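Protein STE5 (Saccharomyces cerevisiae, PDB 3FZE) scaffolds the yeast mating pheromone response, its minimal scaffold domain co-catalysing phosphorylation of the MAP kinase Fus3 by Ste7. Local coordinates at residues S119-E122 / I127-Q130. Residues are numbered along the deposited sequence; the frame is centred on the assembly and turned at random.
Sequences SNME and ILFQ
The F129 ring carries the backbone of E122 over one face, with E122 C 4.0 Å above the ring plane and displaced from the centre toward the ring's periphery; E122 O comes 4.0 Å from F129 CD2. M121 meets the same ring obliquely, its methyl leading: M121 CE lies 3.5 Å from F129 CE2 and also touches F129 CZ. Its sulfur makes a Met-aromatic contact, M121 SD standing 5.4 Å from the F129 ring centroid and 69° off the ring normal. Bends at chi2 (-63°) and chi3 (-69°) fold the M121 chain back so that its end reaches the ring, while M121 SD brushes L128 CD1 at 4.2 Å. An inverse gamma turn centred on M121, with a weak bond from E122 N to N120 O, bends the backbone beside the ring; no hydrogen bond joins the two segments. With F129 replaced by alanine, the M121 methyl is likely to lose its support and turn more freely. Both segments belong to the loop between strands 111-117 and 145-150 of the vWA-like fold: L128, in the 3-10 turn 127-129, packs on S117, K147 and K149 of these neighbouring strands, and M121 also rests on K149.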
loop_
_atom_site.group_PDB
_atom_site.type_symbol
_atom_site.label_atom_id
_atom_site.label_comp_id
_atom_site.label_asym_id
_atom_site.label_seq_id
_atom_site.Cartn_x
_atom_site.Cartn_y
_atom_site.Cartn_z
ATOM N N SER A 119 -5.870 6.761 -7.627
ATOM C CA SER A 119 -5.730 7.992 -8.412
ATOM C C SER A 119 -5.709 7.733 -9.914
ATOM O O SER A 119 -5.580 6.598 -10.356
ATOM C CB SER A 119 -4.480 8.778 -7.986
ATOM O OG SER A 119 -3.289 8.055 -8.251
ATOM N N ASN A 120 -5.839 8.797 -10.698
ATOM C CA ASN A 120 -5.921 8.662 -12.145
ATOM C C ASN A 120 -4.736 7.927 -12.767
ATOM O O ASN A 120 -3.591 8.094 -12.342
ATOM C CB ASN A 120 -6.101 10.030 -12.791
ATOM C CG ASN A 120 -7.434 10.665 -12.445
ATOM O OD1 ASN A 120 -8.416 9.972 -12.171
ATOM N ND2 ASN A 120 -7.472 11.990 -12.450
ATOM N N MET A 121 -5.023 7.113 -13.779
ATOM C CA MET A 121 -3.990 6.313 -14.425
ATOM C C MET A 121 -3.136 7.140 -15.378
ATOM O O MET A 121 -3.135 6.912 -16.585
ATOM C CB MET A 121 -4.610 5.113 -15.146
ATOM C CG MET A 121 -5.328 4.149 -14.204
ATOM S SD MET A 121 -4.209 3.392 -13.016
ATOM C CE MET A 121 -3.260 2.336 -14.106
ATOM N N GLU A 122 -2.419 8.110 -14.822
ATOM C CA GLU A 122 -1.474 8.920 -15.581
ATOM C C GLU A 122 -0.057 8.442 -15.281
ATOM O O GLU A 122 0.356 8.384 -14.122
ATOM C CB GLU A 122 -1.636 10.394 -15.220
ATOM C CG GLU A 122 -2.958 10.981 -15.695
ATOM C CD GLU A 122 -3.332 12.255 -14.967
ATOM O OE1 GLU A 122 -2.467 12.806 -14.255
ATOM O OE2 GLU A 122 -4.489 12.703 -15.107
ATOM N N ILE A 127 1.554 5.734 -8.805
ATOM C CA ILE A 127 2.611 4.845 -8.322
ATOM C C ILE A 127 2.578 3.473 -9.014
ATOM O O ILE A 127 3.549 2.708 -8.957
ATOM C CB ILE A 127 2.560 4.666 -6.777
ATOM C CG1 ILE A 127 1.307 3.885 -6.365
ATOM C CG2 ILE A 127 2.613 6.024 -6.078
ATOM C CD1 ILE A 127 1.312 3.426 -4.909
ATOM N N LEU A 128 1.471 3.164 -9.681
ATOM C CA LEU A 128 1.307 1.843 -10.278
ATOM C C LEU A 128 2.118 1.673 -11.575
ATOM O O LEU A 128 2.306 0.549 -12.046
ATOM C CB LEU A 128 -0.180 1.534 -10.509
ATOM C CG LEU A 128 -1.112 1.669 -9.300
ATOM C CD1 LEU A 128 -2.559 1.468 -9.687
ATOM C CD2 LEU A 128 -0.723 0.668 -8.220
ATOM N N PHE A 129 2.615 2.774 -12.131
ATOM C CA PHE A 129 3.420 2.721 -13.355
ATOM C C PHE A 129 4.916 2.632 -13.065
ATOM O O PHE A 129 5.727 2.532 -13.985
ATOM C CB PHE A 129 3.181 3.968 -14.223
ATOM C CG PHE A 129 1.822 4.023 -14.852
ATOM C CD1 PHE A 129 1.651 3.712 -16.187
ATOM C CD2 PHE A 129 0.717 4.391 -14.110
ATOM C CE1 PHE A 129 0.400 3.764 -16.768
ATOM C CE2 PHE A 129 -0.534 4.441 -14.686
ATOM C CZ PHE A 129 -0.696 4.128 -16.015
ATOM N N GLN A 130 5.288 2.693 -11.793
ATOM C CA GLN A 130 6.688 2.927 -11.450
ATOM C C GLN A 130 7.455 1.612 -11.365
ATOM O O GLN A 130 6.849 0.546 -11.327
ATOM C CB GLN A 130 6.783 3.756 -10.163
ATOM C CG GLN A 130 6.184 5.154 -10.333
ATOM C CD GLN A 130 6.078 5.941 -9.037
ATOM O OE1 GLN A 130 6.648 5.554 -8.014
ATOM N NE2 GLN A 130 5.331 7.053 -9.070
#